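Local coordinates for protein 6-O-methylguanine DNA methyltransferase (Enterococcus faecalis, PDB 2B6C) that is not yet assigned a proven function but probably acts on alkylated DNA as an all-helical repair enzyme of the AlkD-like family, at residues D105-W110 against R141-N146; T127-F132 against L160-I165; Q148-E153 against L183-K188. All blocks are in the same frame, centred on the assembly; numbering follows the deposited sequence. Where two conformers were deposited one is given.

Contact 1: residues D105-W110 against R141-N146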
loop_
_atom_site.group_PDB
_atom_site.type_symbol
_atom_site.label_atom_id
_atom_site.label_comp_id
_atom_site.label_asym_id
_atom_site.label_seq_id
_atom_site.Cartn_x
_atom_site.Cartn_y
_atom_site.Cartn_z
ATOM N N ASP B 105 3.628 -10.217 -22.640
ATOM C CA ASP B 105 2.960 -9.089 -22.023
ATOM C C ASP B 105 2.190 -9.491 -20.742
ATOM O O ASP B 105 2.341 -8.831 -19.698
ATOM C CB ASP B 105 2.088 -8.324 -23.042
ATOM C CG ASP B 105 0.987 -9.180 -23.673
ATOM O OD1 ASP B 105 1.156 -10.404 -23.806
ATOM O OD2 ASP B 105 -0.078 -8.620 -24.056
ATOM N N SER B 106 1.390 -10.554 -20.813
ATOM C CA SER B 106 0.683 -11.047 -19.610
ATOM C C SER B 106 1.576 -11.791 -18.616
ATOM O O SER B 106 1.410 -11.651 -17.423
ATOM C CB SER B 106 -0.518 -11.942 -19.967
ATOM O OG SER B 106 -0.086 -13.173 -20.537
ATOM N N VAL B 107 2.500 -12.609 -19.118
ATOM C CA VAL B 107 3.387 -13.398 -18.263
ATOM C C VAL B 107 4.329 -12.493 -17.435
ATOM O O VAL B 107 4.551 -12.760 -16.234
ATOM C CB VAL B 107 4.193 -14.453 -19.103
ATOM C CG1 VAL B 107 5.263 -15.155 -18.252
ATOM C CG2 VAL B 107 3.230 -15.487 -19.704
ATOM N N ASP B 108 4.876 -11.452 -18.061
ATOM C CA ASP B 108 5.722 -10.492 -17.364
ATOM C C ASP B 108 4.893 -9.683 -16.377
ATOM O O ASP B 108 5.379 -9.349 -15.311
ATOM C CB ASP B 108 6.464 -9.550 -18.343
ATOM C CG ASP B 108 7.528 -10.266 -19.173
ATOM O OD1 ASP B 108 7.886 -11.429 -18.870
ATOM O OD2 ASP B 108 8.041 -9.649 -20.155
ATOM N N ALA B 109 3.651 -9.338 -16.733
ATOM C CA ALA B 109 2.730 -8.736 -15.723
ATOM C C ALA B 109 2.454 -9.698 -14.555
ATOM O O ALA B 109 2.508 -9.281 -13.397
ATOM C CB ALA B 109 1.427 -8.243 -16.355
ATOM N N TRP B 110 2.158 -10.980 -14.833
ATOM C CA TRP B 110 2.038 -11.977 -13.739
ATOM C C TRP B 110 3.325 -12.110 -12.909
ATOM O O TRP B 110 3.261 -12.239 -11.686
ATOM C CB TRP B 110 1.646 -13.384 -14.231
ATOM C CG TRP B 110 0.191 -13.511 -14.575
ATOM C CD1 TRP B 110 -0.348 -13.846 -15.804
ATOM C CD2 TRP B 110 -0.919 -13.319 -13.686
ATOM N NE1 TRP B 110 -1.722 -13.863 -15.724
ATOM C CE2 TRP B 110 -2.100 -13.557 -14.440
ATOM C CE3 TRP B 110 -1.029 -12.990 -12.314
ATOM C CZ2 TRP B 110 -3.387 -13.432 -13.886
ATOM C CZ3 TRP B 110 -2.316 -12.892 -11.750
ATOM C CH2 TRP B 110 -3.482 -13.111 -12.545
ATOM N N ARG B 141 8.379 -21.136 -16.546
ATOM C CA ARG B 141 9.826 -21.076 -16.255
ATOM C C ARG B 141 10.411 -19.686 -16.477
ATOM O O ARG B 141 11.360 -19.295 -15.786
ATOM C CB ARG B 141 10.570 -22.103 -17.086
ATOM C CG ARG B 141 10.031 -23.514 -16.821
ATOM C CD ARG B 141 11.106 -24.561 -17.179
ATOM N NE ARG B 141 11.674 -24.386 -18.508
ATOM C CZ ARG B 141 11.082 -24.757 -19.648
ATOM N NH1 ARG B 141 9.857 -25.308 -19.646
ATOM N NH2 ARG B 141 11.718 -24.571 -20.792
ATOM N N ARG B 142 9.823 -18.930 -17.415
ATOM C CA ARG B 142 10.104 -17.515 -17.507
ATOM C C ARG B 142 9.854 -16.758 -16.160
ATOM O O ARG B 142 10.651 -15.882 -15.767
ATOM C CB ARG B 142 9.352 -16.877 -18.685
ATOM C CG ARG B 142 9.661 -15.366 -18.861
ATOM C CD ARG B 142 9.196 -14.866 -20.237
ATOM N NE ARG B 142 9.205 -13.415 -20.370
ATOM C CZ ARG B 142 10.043 -12.740 -21.170
ATOM N NH1 ARG B 142 9.950 -11.415 -21.253
ATOM N NH2 ARG B 142 10.972 -13.378 -21.903
ATOM N N VAL B 143 8.747 -17.073 -15.487
ATOM C CA VAL B 143 8.461 -16.516 -14.173
ATOM C C VAL B 143 9.532 -16.935 -13.144
ATOM O O VAL B 143 9.970 -16.075 -12.387
ATOM C CB VAL B 143 7.001 -16.850 -13.662
ATOM C CG1 VAL B 143 6.752 -16.343 -12.146
ATOM C CG2 VAL B 143 5.956 -16.212 -14.583
ATOM N N ALA B 144 9.943 -18.224 -13.135
ATOM C CA ALA B 144 11.015 -18.699 -12.243
ATOM C C ALA B 144 12.319 -17.919 -12.463
ATOM O O ALA B 144 12.983 -17.491 -11.490
ATOM C CB ALA B 144 11.251 -20.227 -12.399
ATOM N N LEU B 145 12.636 -17.686 -13.732
ATOM C CA LEU B 145 13.854 -16.985 -14.117
ATOM C C LEU B 145 13.838 -15.505 -13.762
ATOM O O LEU B 145 14.869 -14.928 -13.435
ATOM C CB LEU B 145 14.139 -17.169 -15.619
ATOM C CG LEU B 145 14.712 -18.510 -16.058
ATOM C CD1 LEU B 145 14.526 -18.693 -17.576
ATOM C CD2 LEU B 145 16.234 -18.618 -15.682
ATOM N N ASN B 146 12.665 -14.899 -13.808
ATOM C CA ASN B 146 12.532 -13.480 -13.593
ATOM C C ASN B 146 11.831 -13.131 -12.284
ATOM O O ASN B 146 11.530 -11.972 -12.043
ATOM C CB ASN B 146 11.844 -12.837 -14.818
ATOM C CG ASN B 146 12.738 -12.844 -16.069
ATOM O OD1 ASN B 146 13.965 -13.107 -15.999
ATOM N ND2 ASN B 146 12.140 -12.530 -17.210
#
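R142 sets its CG trans to the backbone N (chi1 -178°) and keeps its chain extended as far as NE, a reach that carries the guanidinium across to D108 on the neighbouring helix; D108, with its CG beside the backbone N, brings its carboxylate round to meet it. This is a helix-to-helix contact inside the HEAT-like alpha-helical array of the AlkD-like enzymes, where the axes of 105-110 and 141-146 come within 9.6 Å at a crossing angle of -44°. The salt bridge is a side-on, two-pronged one. R142 NE donates to D108 OD1 at 2.8 Å, and R142 NH1 donates to D108 OD2 at 2.8 Å, each oxygen using its syn lone pair. Carboxylate and guanidinium planes lie only 19° apart, and the paired bonds limit rotation of both groups. R142 NH2 is engaged as well, by the carbonyl oxygen of F174, while W181 of helix 173-186 packs against both members of the pair. The charges are thus buried but partnered. Beside them lies a small apolar contact between two valines, at the place where the two backbones are nearest: V107 CG1 meets V143 CG2 at 3.9 Å.

Contact 2: residues T127-F132 against L160-I165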
loop_
_atom_site.group_PDB
_atom_site.type_symbol
_atom_site.label_atom_id
_atom_site.label_comp_id
_atom_site.label_asym_id
_atom_site.label_seq_id
_atom_site.Cartn_x
_atom_site.Cartn_y
_atom_site.Cartn_z
ATOM N N THR B 127 9.362 -21.157 -1.806
ATOM C CA THR B 127 8.085 -21.797 -2.079
ATOM C C THR B 127 7.475 -21.338 -3.413
ATOM O O THR B 127 7.033 -22.162 -4.212
ATOM C CB THR B 127 7.096 -21.519 -0.925
ATOM O OG1 THR B 127 7.704 -21.920 0.320
ATOM C CG2 THR B 127 5.815 -22.297 -1.105
ATOM N N ILE B 128 7.459 -20.027 -3.652
ATOM C CA ILE B 128 6.951 -19.488 -4.903
ATOM C C ILE B 128 7.862 -19.850 -6.082
ATOM O O ILE B 128 7.397 -20.296 -7.120
ATOM C CB ILE B 128 6.718 -17.973 -4.842
ATOM C CG1 ILE B 128 5.735 -17.620 -3.697
ATOM C CG2 ILE B 128 6.219 -17.457 -6.226
ATOM C CD1 ILE B 128 4.420 -18.484 -3.628
ATOM N N PHE B 129 9.164 -19.672 -5.911
ATOM C CA PHE B 129 10.104 -20.170 -6.897
ATOM C C PHE B 129 9.848 -21.643 -7.306
ATOM O O PHE B 129 9.829 -21.938 -8.484
ATOM C CB PHE B 129 11.546 -19.927 -6.455
ATOM C CG PHE B 129 12.582 -20.417 -7.460
ATOM C CD1 PHE B 129 13.053 -21.730 -7.405
ATOM C CD2 PHE B 129 13.052 -19.568 -8.449
ATOM C CE1 PHE B 129 13.988 -22.188 -8.340
ATOM C CE2 PHE B 129 14.008 -20.001 -9.387
ATOM C CZ PHE B 129 14.470 -21.328 -9.334
ATOM N N ALA B 130 9.646 -22.547 -6.344
ATOM C CA ALA B 130 9.450 -23.967 -6.653
ATOM C C ALA B 130 8.156 -24.266 -7.426
ATOM O O ALA B 130 8.082 -25.304 -8.100
ATOM C CB ALA B 130 9.547 -24.842 -5.376
ATOM N N LEU B 131 7.153 -23.382 -7.327
ATOM C CA LEU B 131 5.922 -23.491 -8.121
ATOM C C LEU B 131 6.247 -23.481 -9.613
ATOM O O LEU B 131 5.650 -24.205 -10.410
ATOM C CB LEU B 131 4.984 -22.293 -7.871
ATOM C CG LEU B 131 4.147 -22.162 -6.615
ATOM C CD1 LEU B 131 3.316 -20.855 -6.703
ATOM C CD2 LEU B 131 3.273 -23.420 -6.416
ATOM N N PHE B 132 7.182 -22.625 -9.985
ATOM C CA PHE B 132 7.473 -22.351 -11.385
ATOM C C PHE B 132 8.729 -23.086 -11.883
ATOM O O PHE B 132 8.869 -23.322 -13.077
ATOM C CB PHE B 132 7.613 -20.823 -11.575
ATOM C CG PHE B 132 6.344 -20.067 -11.298
ATOM C CD1 PHE B 132 5.324 -20.008 -12.258
ATOM C CD2 PHE B 132 6.156 -19.423 -10.066
ATOM C CE1 PHE B 132 4.101 -19.309 -11.998
ATOM C CE2 PHE B 132 4.963 -18.714 -9.793
ATOM C CZ PHE B 132 3.935 -18.651 -10.756
ATOM N N LEU B 160 18.400 -18.682 -8.417
ATOM C CA LEU B 160 18.661 -18.028 -9.685
ATOM C C LEU B 160 19.565 -18.909 -10.537
ATOM O O LEU B 160 19.238 -19.228 -11.688
ATOM C CB LEU B 160 19.284 -16.631 -9.482
ATOM C CG LEU B 160 19.692 -15.872 -10.773
ATOM C CD1 LEU B 160 18.526 -15.710 -11.793
ATOM C CD2 LEU B 160 20.323 -14.539 -10.425
ATOM N N LYS B 161 20.696 -19.298 -9.952
ATOM C CA LYS B 161 21.667 -20.131 -10.621
ATOM C C LYS B 161 21.022 -21.436 -11.090
ATOM O O LYS B 161 21.227 -21.822 -12.241
ATOM C CB LYS B 161 22.858 -20.417 -9.704
ATOM C CG LYS B 161 23.918 -21.301 -10.348
ATOM C CD LYS B 161 25.194 -21.417 -9.470
ATOM C CE LYS B 161 26.273 -22.275 -10.155
ATOM N NZ LYS B 161 27.414 -22.572 -9.198
ATOM N N LYS B 162 20.250 -22.092 -10.212
ATOM C CA LYS B 162 19.568 -23.349 -10.563
ATOM C C LYS B 162 18.648 -23.219 -11.762
ATOM O O LYS B 162 18.675 -24.064 -12.673
ATOM C CB LYS B 162 18.784 -23.926 -9.371
ATOM C CG LYS B 162 18.272 -25.353 -9.637
ATOM C CD LYS B 162 17.710 -26.004 -8.372
ATOM C CE LYS B 162 16.376 -25.398 -7.953
ATOM N NZ LYS B 162 15.685 -26.329 -6.989
ATOM N N ALA B 163 17.845 -22.148 -11.786
ATOM C CA ALA B 163 16.952 -21.893 -12.917
ATOM C C ALA B 163 17.697 -21.657 -14.220
ATOM O O ALA B 163 17.242 -22.109 -15.282
ATOM C CB ALA B 163 15.987 -20.759 -12.645
ATOM N N ILE B 164 18.825 -20.955 -14.153
ATOM C CA ILE B 164 19.588 -20.677 -15.373
ATOM C C ILE B 164 20.204 -21.972 -15.895
ATOM O O ILE B 164 20.161 -22.239 -17.112
ATOM C CB ILE B 164 20.674 -19.598 -15.166
ATOM C CG1 ILE B 164 20.027 -18.251 -14.859
ATOM C CG2 ILE B 164 21.619 -19.505 -16.404
ATOM C CD1 ILE B 164 20.956 -17.223 -14.271
ATOM N N ILE B 165 20.753 -22.774 -14.974
ATOM C CA ILE B 165 21.325 -24.081 -15.305
ATOM C C ILE B 165 20.286 -24.939 -16.053
ATOM O O ILE B 165 20.586 -25.537 -17.103
ATOM C CB ILE B 165 21.884 -24.818 -14.037
ATOM C CG1 ILE B 165 23.282 -24.288 -13.649
ATOM C CG2 ILE B 165 21.966 -26.320 -14.275
ATOM C CD1 ILE B 165 23.721 -24.610 -12.201
#
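The ring of F129 is met at its edge by both partners on the opposing helix: the methyl CB of A163 and the CE methylene of K162 each lie near the ring plane. An aromatic ring reaching edge-on from one helix to the next illustrates how a HEAT-like helical array can join elements whose backbones stay well apart. Here they are helices 125-132 and 157-166, and the closest pair of CA atoms across the segments, F129 and L160, is 9.3 Å apart. The ring crosses that distance because F129 CG is trans to its backbone N (chi1 -179°), which carries the ring out toward helix 157-166. Its far end then rests on A163, with F129 CZ 3.7 Å from A163 CB and F129 CE2 3.9 Å from the same methyl. K162 reaches the adjacent corner obliquely, a bend at chi3 (72°) turning its CE toward the ring; its ammonium group makes a cation-pi interaction with Y133 instead. No hydrogen bond links the two segments; carbon-to-carbon packing carries the contact. Helix 138-146 adds to it, L145 packing on A163. One turn along from F129, the F132 ring meets F114 edge-to-face and packs against V143 and A144 of that same helix. At the exposed K162, F129 CE1 approaches K162 CE to 4.0 Å.

Contact 3: residues Q148-E153 against L183-K188. With SO4 (sulfate ion), chain J.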
loop_
_atom_site.group_PDB
_atom_site.type_symbol
_atom_site.label_atom_id
_atom_site.label_comp_id
_atom_site.label_asym_id
_atom_site.label_seq_id
_atom_site.Cartn_x
_atom_site.Cartn_y
_atom_site.Cartn_z
ATOM N N GLN B 148 12.949 -12.772 -9.443
ATOM C CA GLN B 148 13.774 -11.980 -8.533
ATOM C C GLN B 148 14.343 -10.679 -9.127
ATOM O O GLN B 148 15.189 -10.054 -8.501
ATOM C CB GLN B 148 14.907 -12.862 -8.016
ATOM C CG GLN B 148 14.423 -14.269 -7.593
ATOM C CD GLN B 148 15.444 -14.977 -6.761
ATOM O OE1 GLN B 148 15.676 -14.608 -5.602
ATOM N NE2 GLN B 148 16.114 -15.947 -7.352
ATOM N N LEU B 149 13.842 -10.260 -10.298
ATOM C CA LEU B 149 14.386 -9.104 -11.047
ATOM C C LEU B 149 14.435 -7.844 -10.220
ATOM O O LEU B 149 15.303 -6.994 -10.421
ATOM C CB LEU B 149 13.554 -8.798 -12.298
ATOM C CG LEU B 149 13.626 -9.770 -13.472
ATOM C CD1 LEU B 149 12.847 -9.250 -14.701
ATOM C CD2 LEU B 149 15.047 -10.086 -13.846
HETATM N N MSE B 150 13.468 -7.701 -9.316
HETATM C CA MSE B 150 13.412 -6.510 -8.495
HETATM C C MSE B 150 13.908 -6.748 -7.069
HETATM O O MSE B 150 13.775 -5.872 -6.248
HETATM C CB MSE B 150 11.988 -5.915 -8.503
HETATM C CG MSE B 150 11.499 -5.507 -9.916
HETATM SE SE MSE B 150 12.730 -4.275 -10.804
HETATM C CE MSE B 150 12.851 -5.070 -12.501
ATOM N N LEU B 151 14.479 -7.916 -6.776
ATOM C CA LEU B 151 14.852 -8.237 -5.387
ATOM C C LEU B 151 16.213 -7.713 -4.901
ATOM O O LEU B 151 16.475 -7.664 -3.677
ATOM C CB LEU B 151 14.741 -9.745 -5.120
ATOM C CG LEU B 151 13.284 -10.220 -5.110
ATOM C CD1 LEU B 151 13.172 -11.699 -4.785
ATOM C CD2 LEU B 151 12.414 -9.364 -4.184
ATOM N N LYS B 152 17.072 -7.339 -5.853
ATOM C CA LYS B 152 18.379 -6.757 -5.537
ATOM C C LYS B 152 19.187 -7.618 -4.573
ATOM O O LYS B 152 19.501 -8.762 -4.891
ATOM C CB LYS B 152 18.221 -5.324 -5.026
ATOM C CG LYS B 152 17.581 -4.407 -6.052
ATOM C CD LYS B 152 17.325 -3.077 -5.472
ATOM C CE LYS B 152 16.630 -2.180 -6.483
ATOM N NZ LYS B 152 16.066 -0.977 -5.778
ATOM N N GLU B 153 19.497 -7.076 -3.395
ATOM C CA GLU B 153 20.349 -7.772 -2.432
ATOM C C GLU B 153 19.585 -8.925 -1.741
ATOM O O GLU B 153 20.193 -9.807 -1.138
ATOM C CB GLU B 153 20.944 -6.767 -1.427
ATOM C CG GLU B 153 21.820 -5.640 -2.054
ATOM C CD GLU B 153 21.054 -4.353 -2.442
ATOM O OE1 GLU B 153 21.681 -3.415 -2.976
ATOM O OE2 GLU B 153 19.835 -4.259 -2.205
ATOM N N LEU B 183 20.297 -11.915 -15.384
ATOM C CA LEU B 183 21.719 -11.628 -15.152
ATOM C C LEU B 183 22.007 -10.138 -15.196
ATOM O O LEU B 183 22.688 -9.616 -14.307
ATOM C CB LEU B 183 22.611 -12.417 -16.112
ATOM C CG LEU B 183 22.558 -13.921 -15.837
ATOM C CD1 LEU B 183 23.145 -14.701 -17.008
ATOM C CD2 LEU B 183 23.189 -14.302 -14.488
ATOM N N ARG B 184 21.446 -9.463 -16.198
ATOM C CA ARG B 184 21.497 -8.011 -16.306
ATOM C C ARG B 184 21.045 -7.296 -15.028
ATOM O O ARG B 184 21.783 -6.461 -14.502
ATOM C CB ARG B 184 20.663 -7.545 -17.497
ATOM C CG ARG B 184 20.725 -6.085 -17.831
ATOM C CD ARG B 184 19.790 -5.927 -18.974
ATOM N NE ARG B 184 19.876 -4.662 -19.662
ATOM C CZ ARG B 184 20.293 -4.485 -20.915
ATOM N NH1 ARG B 184 20.775 -5.484 -21.647
ATOM N NH2 ARG B 184 20.270 -3.272 -21.424
ATOM N N GLN B 185 19.862 -7.640 -14.525
ATOM C CA GLN B 185 19.322 -7.019 -13.304
ATOM C C GLN B 185 20.157 -7.319 -12.077
ATOM O O GLN B 185 20.458 -6.409 -11.266
ATOM C CB GLN B 185 17.886 -7.508 -13.034
ATOM C CG GLN B 185 16.812 -6.822 -13.892
ATOM C CD GLN B 185 16.822 -5.311 -13.697
ATOM O OE1 GLN B 185 17.167 -4.569 -14.608
ATOM N NE2 GLN B 185 16.416 -4.856 -12.504
ATOM N N TYR B 186 20.490 -8.598 -11.898
ATOM C CA TYR B 186 21.268 -8.968 -10.730
ATOM C C TYR B 186 22.691 -8.367 -10.739
ATOM O O TYR B 186 23.232 -8.040 -9.664
ATOM C CB TYR B 186 21.262 -10.476 -10.489
ATOM C CG TYR B 186 21.826 -10.837 -9.142
ATOM C CD1 TYR B 186 21.400 -10.153 -7.981
ATOM C CD2 TYR B 186 22.785 -11.856 -9.013
ATOM C CE1 TYR B 186 21.926 -10.462 -6.732
ATOM C CE2 TYR B 186 23.325 -12.178 -7.747
ATOM C CZ TYR B 186 22.881 -11.477 -6.619
ATOM O OH TYR B 186 23.399 -11.782 -5.386
ATOM N N SER B 187 23.276 -8.165 -11.921
ATOM C CA SER B 187 24.602 -7.504 -12.003
ATOM C C SER B 187 24.640 -6.086 -11.431
ATOM O O SER B 187 25.714 -5.551 -11.133
ATOM C CB SER B 187 25.127 -7.476 -13.440
ATOM O OG SER B 187 24.402 -6.529 -14.206
ATOM N N LYS B 188 23.475 -5.457 -11.308
ATOM C CA LYS B 188 23.424 -4.097 -10.723
ATOM C C LYS B 188 23.694 -4.126 -9.224
ATOM O O LYS B 188 23.989 -3.107 -8.617
ATOM C CB LYS B 188 22.071 -3.431 -10.999
ATOM C CG LYS B 188 21.768 -3.276 -12.511
ATOM C CD LYS B 188 20.352 -2.717 -12.716
ATOM C CE LYS B 188 19.951 -2.800 -14.180
ATOM N NZ LYS B 188 18.599 -2.212 -14.436
HETATM S S SO4 J . 17.904 -1.741 -18.513
HETATM O O1 SO4 J . 17.783 -0.363 -18.955
HETATM O O2 SO4 J . 17.894 -2.626 -19.676
HETATM O O3 SO4 J . 16.744 -2.045 -17.682
HETATM O O4 SO4 J . 19.144 -1.954 -17.774
HETATM O O HOH W 1 21.700 -11.393 -3.157
#
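Q185 lays its aliphatic CB and CG across the side chain of L149, the two crossing at about a right angle with L149 CD2 3.7 Å from Q185 CG. The contact joins an interhelical loop of the HEAT-like array, which makes a type I beta turn from Q148 to L151, to the C-terminal end of helix 173-186. A bend at chi2 (-58°) turns the Q185 amide toward the loop, where Q185 NE2 donates to the carbonyl oxygen of L149 at 3.2 Å. The bond is nearly straight (172°) and lies in the amide plane, though the donor is tilted 32° from the carbonyl plane. At the other end of the amide, K188 NZ donates to Q185 OE1 at 2.8 Å, so both polar atoms are held and the amide's rotation is defined. The terminal CE of M150, a selenomethionine, sits 3.6 Å from Q185 NE2. Beyond, R184 and K188 make weak hydrogen bonds to a sulfate that probably came from the crystallisation liquor. Y186 brings its ring edge to the loop, with CE1 3.5 Å from K152 O. Its hydroxyl is hydrogen-bonded to Q157 OE1, and a water donates to both Y186 OH and, at 3.0 Å, E153 O.

In the fold
The three contacts differ in depth and in chemistry, and the two do not run in step: the deepest, contact 1, about 3 Å from the chain centre, carries the charged pair beside apolar side chains. Contacts 2 and 3 each centre about 14 Å out: the former is a mostly buried hydrophobic contact with a lysine at its margin, the latter a partly exposed one, combining an amide-to-backbone hydrogen bond with apolar packing and a bridging water, while a sulfate sits on one segment alone. Helix 138-146 joins contacts 1 and 2, for A144 O lies 3.4 Å from F129 CE2. Contacts 2 and 3 share a packing seam between helices 157-166 and 173-186, where I164 meets L183. Contacts 1 and 3 merely adjoin in sequence.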